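Local atomic coordinates of GphF (Cystobacter violaceus, PDB entry 6MFC), a protein that probably acts as a decarboxylase with a GNAT-like fold in the initiation of polyketide biosynthesis. Residues 148-162 against 205-219. Residues are numbered along the deposited sequence; the frame is centred on the assembly and turned at random.
Sequences NVVGVSRCGDYPRQR and DVDNDGAGVIVIHAL
Arg154 meets Asp205 side-on, NE donating to OD2 at 2.8 Å in a nearly straight bond (176°) and NH2 to OD1 at 2.9 Å, both oxygens approached on their syn sides. The guanidinium and carboxylate planes are 30° apart, and a bend at chi3 (-57°) helps to turn the arginine's edge onto the acid. Beside this pair the Asn208 amide imitates the backbone of a neighbouring strand: OD1 takes the N-H of Cys155 on an in-plane lone pair, and ND2 reaches Cys155 O at 2.7 Å. OD1 also accepts from the hydroxyl of Tyr168, whose ring meets Tyr158 edge-to-face. Farther out, Tyr158 turns its ring edge to Asp207 O (CD2 to O 3.4 Å) and to Asp209, whose OD1 also takes Arg162 NE at 3.2 Å through its syn lone pair. Pro159 lays CG against Asp207 OD1.

Strands 148-153 and 212-218 pair antiparallel through six backbone bonds. On one face Val150 and Ile216 lie side by side, CG1 to CG2 3.9 Å, and Val152 CG1 rests on Gly212 CA. The other face carries Val149, Val215 and His217, whose ring edge lies toward Val149 O while NE2 bonds His187; helix 128-140 packs on Val149 and His217. The chemistry thus changes along the contact: main-chain bonds and aliphatic packing join neighbouring strands of the GNAT-like sheet, whereas beyond Ser153 paired charges and an amide gripping one residue at both N and O tie the following loop and helix 159-162 to residues 205-209, which run into the Asn208-Ala211 type I' turn.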
loop_
_atom_site.group_PDB
_atom_site.type_symbol
_atom_site.label_atom_id
_atom_site.label_comp_id
_atom_site.label_asym_id
_atom_site.label_seq_id
_atom_site.Cartn_x
_atom_site.Cartn_y
_atom_site.Cartn_z
ATOM N N ASN A 148 -2.760 -13.591 -5.736
ATOM C CA ASN A 148 -3.420 -12.504 -5.030
ATOM C C ASN A 148 -2.477 -11.318 -4.917
ATOM O O ASN A 148 -1.255 -11.477 -4.842
ATOM C CB ASN A 148 -3.879 -12.929 -3.629
ATOM C CG ASN A 148 -4.936 -14.008 -3.664
ATOM O OD1 ASN A 148 -6.131 -13.720 -3.720
ATOM N ND2 ASN A 148 -4.503 -15.263 -3.627
ATOM N N VAL A 149 -3.063 -10.126 -4.908
ATOM C CA VAL A 149 -2.363 -8.892 -4.578
ATOM C C VAL A 149 -2.894 -8.443 -3.226
ATOM O O VAL A 149 -4.064 -8.062 -3.105
ATOM C CB VAL A 149 -2.565 -7.809 -5.646
ATOM C CG1 VAL A 149 -1.820 -6.537 -5.259
ATOM C CG2 VAL A 149 -2.108 -8.311 -7.003
ATOM N N VAL A 150 -2.051 -8.503 -2.200
ATOM C CA VAL A 150 -2.466 -8.188 -0.844
ATOM C C VAL A 150 -1.631 -7.022 -0.328
ATOM O O VAL A 150 -0.648 -6.607 -0.941
ATOM C CB VAL A 150 -2.356 -9.400 0.098
ATOM C CG1 VAL A 150 -3.029 -10.618 -0.521
ATOM C CG2 VAL A 150 -0.905 -9.684 0.410
ATOM N N GLY A 151 -2.043 -6.497 0.821
ATOM C CA GLY A 151 -1.343 -5.392 1.447
ATOM C C GLY A 151 -1.971 -5.075 2.784
ATOM O O GLY A 151 -3.071 -5.532 3.105
ATOM N N VAL A 152 -1.247 -4.285 3.566
ATOM C CA VAL A 152 -1.706 -3.831 4.872
ATOM C C VAL A 152 -2.061 -2.357 4.727
ATOM O O VAL A 152 -1.185 -1.486 4.752
ATOM C CB VAL A 152 -0.654 -4.057 5.964
ATOM C CG1 VAL A 152 -1.155 -3.532 7.297
ATOM C CG2 VAL A 152 -0.312 -5.535 6.066
ATOM N N SER A 153 -3.351 -2.075 4.568
ATOM C CA SER A 153 -3.826 -0.712 4.381
ATOM C C SER A 153 -3.971 -0.028 5.741
ATOM O O SER A 153 -3.496 -0.518 6.768
ATOM C CB SER A 153 -5.134 -0.714 3.594
ATOM O OG SER A 153 -5.624 0.602 3.408
ATOM N N ARG A 154 -4.637 1.125 5.761
ATOM C CA ARG A 154 -4.816 1.894 6.982
ATOM C C ARG A 154 -6.067 2.753 6.836
ATOM O O ARG A 154 -6.706 2.783 5.780
ATOM C CB ARG A 154 -3.574 2.741 7.284
ATOM C CG ARG A 154 -3.192 3.706 6.172
ATOM C CD ARG A 154 -1.945 4.501 6.530
ATOM N NE ARG A 154 -2.104 5.243 7.777
ATOM C CZ ARG A 154 -2.586 6.479 7.853
ATOM N NH1 ARG A 154 -2.957 7.119 6.753
ATOM N NH2 ARG A 154 -2.695 7.077 9.032
ATOM N N CYS A 155 -6.419 3.450 7.912
ATOM C CA CYS A 155 -7.584 4.324 7.942
ATOM C C CYS A 155 -7.124 5.768 8.082
ATOM O O CYS A 155 -6.272 6.075 8.922
ATOM C CB CYS A 155 -8.526 3.948 9.089
ATOM S SG CYS A 155 -9.355 2.359 8.869
ATOM N N GLY A 156 -7.693 6.649 7.262
ATOM C CA GLY A 156 -7.295 8.041 7.255
ATOM C C GLY A 156 -8.147 8.942 8.127
ATOM O O GLY A 156 -7.725 10.049 8.473
ATOM N N ASP A 157 -9.345 8.487 8.490
ATOM C CA ASP A 157 -10.278 9.275 9.289
ATOM C C ASP A 157 -10.884 8.423 10.397
ATOM O O ASP A 157 -12.099 8.391 10.603
ATOM C CB ASP A 157 -11.369 9.878 8.409
ATOM C CG ASP A 157 -12.177 10.943 9.125
ATOM O OD1 ASP A 157 -11.731 11.415 10.191
ATOM O OD2 ASP A 157 -13.263 11.300 8.623
ATOM N N TYR A 158 -10.036 7.707 11.129
ATOM C CA TYR A 158 -10.511 6.954 12.283
ATOM C C TYR A 158 -10.615 7.812 13.545
ATOM O O TYR A 158 -11.583 7.647 14.300
ATOM C CB TYR A 158 -9.623 5.739 12.563
ATOM C CG TYR A 158 -10.017 5.032 13.841
ATOM C CD1 TYR A 158 -11.251 4.406 13.953
ATOM C CD2 TYR A 158 -9.170 5.011 14.941
ATOM C CE1 TYR A 158 -11.628 3.770 15.117
ATOM C CE2 TYR A 158 -9.538 4.374 16.112
ATOM C CZ TYR A 158 -10.769 3.756 16.192
ATOM O OH TYR A 158 -11.147 3.119 17.353
ATOM N N PRO A 159 -9.656 8.708 13.835
ATOM C CA PRO A 159 -9.775 9.526 15.058
ATOM C C PRO A 159 -11.105 10.246 15.214
ATOM O O PRO A 159 -11.552 10.449 16.349
ATOM C CB PRO A 159 -8.614 10.518 14.918
ATOM C CG PRO A 159 -7.585 9.756 14.197
ATOM C CD PRO A 159 -8.327 8.887 13.213
ATOM N N ARG A 160 -11.755 10.643 14.117
ATOM C CA ARG A 160 -13.070 11.261 14.242
ATOM C C ARG A 160 -14.125 10.252 14.676
ATOM O O ARG A 160 -15.130 10.635 15.284
ATOM C CB ARG A 160 -13.482 11.917 12.926
ATOM C CG ARG A 160 -14.598 12.939 13.077
ATOM C CD ARG A 160 -15.231 13.267 11.741
ATOM N NE ARG A 160 -14.235 13.634 10.740
ATOM C CZ ARG A 160 -14.527 13.995 9.495
ATOM N NH1 ARG A 160 -15.792 14.039 9.095
ATOM N NH2 ARG A 160 -13.558 14.312 8.648
ATOM N N GLN A 161 -13.919 8.970 14.375
ATOM C CA GLN A 161 -14.829 7.928 14.833
ATOM C C GLN A 161 -14.458 7.398 16.209
ATOM O O GLN A 161 -15.341 6.947 16.949
ATOM C CB GLN A 161 -14.861 6.773 13.829
ATOM C CG GLN A 161 -15.346 7.172 12.447
ATOM C CD GLN A 161 -16.789 7.633 12.443
ATOM O OE1 GLN A 161 -17.603 7.177 13.247
ATOM N NE2 GLN A 161 -17.115 8.544 11.535
ATOM N N ARG A 162 -13.172 7.437 16.567
ATOM C CA ARG A 162 -12.772 7.032 17.910
ATOM C C ARG A 162 -13.351 7.966 18.962
ATOM O O ARG A 162 -13.629 7.538 20.089
ATOM C CB ARG A 162 -11.248 6.992 18.022
ATOM C CG ARG A 162 -10.747 6.198 19.217
ATOM C CD ARG A 162 -9.380 6.670 19.695
ATOM N NE ARG A 162 -8.368 6.628 18.644
ATOM C CZ ARG A 162 -7.872 7.704 18.042
ATOM N NH1 ARG A 162 -8.291 8.912 18.389
ATOM N NH2 ARG A 162 -6.951 7.572 17.096
ATOM N N ASP A 205 1.801 4.781 13.767
ATOM C CA ASP A 205 0.552 5.172 13.114
ATOM C C ASP A 205 -0.523 5.290 14.191
ATOM O O ASP A 205 -1.359 4.405 14.390
ATOM C CB ASP A 205 0.180 4.163 12.035
ATOM C CG ASP A 205 -0.881 4.683 11.086
ATOM O OD1 ASP A 205 -1.364 5.818 11.288
ATOM O OD2 ASP A 205 -1.227 3.954 10.131
ATOM N N VAL A 206 -0.489 6.419 14.903
ATOM C CA VAL A 206 -1.383 6.616 16.039
ATOM C C VAL A 206 -2.828 6.789 15.584
ATOM O O VAL A 206 -3.760 6.397 16.297
ATOM C CB VAL A 206 -0.912 7.816 16.881
ATOM C CG1 VAL A 206 -1.706 7.907 18.176
ATOM C CG2 VAL A 206 0.574 7.709 17.167
ATOM N N ASP A 207 -3.046 7.373 14.401
ATOM C CA ASP A 207 -4.408 7.549 13.909
ATOM C C ASP A 207 -5.098 6.218 13.631
ATOM O O ASP A 207 -6.325 6.188 13.489
ATOM C CB ASP A 207 -4.406 8.411 12.646
ATOM C CG ASP A 207 -4.038 9.855 12.928
ATOM O OD1 ASP A 207 -4.327 10.339 14.043
ATOM O OD2 ASP A 207 -3.464 10.509 12.033
ATOM N N ASN A 208 -4.343 5.126 13.548
ATOM C CA ASN A 208 -4.898 3.785 13.417
ATOM C C ASN A 208 -4.700 2.954 14.677
ATOM O O ASN A 208 -4.902 1.736 14.638
ATOM C CB ASN A 208 -4.280 3.074 12.212
ATOM C CG ASN A 208 -4.855 3.557 10.897
ATOM O OD1 ASN A 208 -5.629 2.852 10.251
ATOM N ND2 ASN A 208 -4.487 4.771 10.496
ATOM N N ASP A 209 -4.313 3.584 15.787
ATOM C CA ASP A 209 -4.022 2.879 17.036
ATOM C C ASP A 209 -2.970 1.797 16.813
ATOM O O ASP A 209 -3.018 0.715 17.404
ATOM C CB ASP A 209 -5.299 2.298 17.650
ATOM C CG ASP A 209 -6.211 3.370 18.216
ATOM O OD1 ASP A 209 -6.585 4.293 17.463
ATOM O OD2 ASP A 209 -6.559 3.286 19.412
ATOM N N GLY A 210 -2.008 2.095 15.941
ATOM C CA GLY A 210 -0.958 1.162 15.596
ATOM C C GLY A 210 -1.394 -0.035 14.784
ATOM O O GLY A 210 -0.554 -0.889 14.479
ATOM N N ALA A 211 -2.667 -0.128 14.416
ATOM C CA ALA A 211 -3.169 -1.309 13.738
ATOM C C ALA A 211 -2.908 -1.230 12.236
ATOM O O ALA A 211 -2.464 -0.211 11.700
ATOM C CB ALA A 211 -4.662 -1.488 14.006
ATOM N N GLY A 212 -3.192 -2.337 11.556
ATOM C CA GLY A 212 -3.094 -2.413 10.113
ATOM C C GLY A 212 -4.127 -3.358 9.537
ATOM O O GLY A 212 -4.340 -4.452 10.070
ATOM N N VAL A 213 -4.778 -2.955 8.451
ATOM C CA VAL A 213 -5.874 -3.714 7.861
ATOM C C VAL A 213 -5.349 -4.463 6.643
ATOM O O VAL A 213 -4.799 -3.853 5.719
ATOM C CB VAL A 213 -7.049 -2.799 7.482
ATOM C CG1 VAL A 213 -8.122 -3.587 6.746
ATOM C CG2 VAL A 213 -7.622 -2.143 8.728
ATOM N N ILE A 214 -5.526 -5.780 6.641
ATOM C CA ILE A 214 -5.105 -6.613 5.519
ATOM C C ILE A 214 -6.191 -6.587 4.450
ATOM O O ILE A 214 -7.332 -6.987 4.699
ATOM C CB ILE A 214 -4.815 -8.049 5.974
ATOM C CG1 ILE A 214 -3.670 -8.073 6.986
ATOM C CG2 ILE A 214 -4.490 -8.933 4.777
ATOM C CD1 ILE A 214 -3.352 -9.455 7.509
ATOM N N VAL A 215 -5.837 -6.115 3.258
ATOM C CA VAL A 215 -6.719 -6.153 2.099
ATOM C C VAL A 215 -6.188 -7.204 1.134
ATOM O O VAL A 215 -4.976 -7.412 1.019
ATOM C CB VAL A 215 -6.832 -4.773 1.414
ATOM C CG1 VAL A 215 -7.444 -3.760 2.366
ATOM C CG2 VAL A 215 -5.472 -4.295 0.937
ATOM N N ILE A 216 -7.104 -7.885 0.450
ATOM C CA ILE A 216 -6.754 -8.967 -0.464
ATOM C C ILE A 216 -7.462 -8.729 -1.789
ATOM O O ILE A 216 -8.698 -8.685 -1.836
ATOM C CB ILE A 216 -7.124 -10.349 0.102
ATOM C CG1 ILE A 216 -6.400 -10.601 1.426
ATOM C CG2 ILE A 216 -6.785 -11.438 -0.903
ATOM C CD1 ILE A 216 -6.732 -11.935 2.052
ATOM N N HIS A 217 -6.685 -8.580 -2.861
ATOM C CA HIS A 217 -7.218 -8.454 -4.216
ATOM C C HIS A 217 -7.100 -9.815 -4.892
ATOM O O HIS A 217 -6.046 -10.161 -5.432
ATOM C CB HIS A 217 -6.474 -7.385 -5.011
ATOM C CG HIS A 217 -6.760 -5.982 -4.574
ATOM N ND1 HIS A 217 -7.771 -5.223 -5.125
ATOM C CD2 HIS A 217 -6.156 -5.193 -3.656
ATOM C CE1 HIS A 217 -7.781 -4.029 -4.558
ATOM N NE2 HIS A 217 -6.811 -3.987 -3.662
ATOM N N ALA A 218 -8.179 -10.592 -4.854
ATOM C CA ALA A 218 -8.213 -11.841 -5.601
ATOM C C ALA A 218 -8.075 -11.559 -7.092
ATOM O O ALA A 218 -8.529 -10.530 -7.597
ATOM C CB ALA A 218 -9.512 -12.598 -5.322
ATOM N N LEU A 219 -7.430 -12.486 -7.802
ATOM C CA LEU A 219 -7.129 -12.289 -9.212
ATOM C C LEU A 219 -7.907 -13.204 -10.145
ATOM O O LEU A 219 -7.929 -12.948 -11.353
ATOM C CB LEU A 219 -5.627 -12.477 -9.467
ATOM C CG LEU A 219 -4.692 -11.496 -8.758
ATOM C CD1 LEU A 219 -3.268 -11.655 -9.260
ATOM C CD2 LEU A 219 -5.168 -10.062 -8.935
#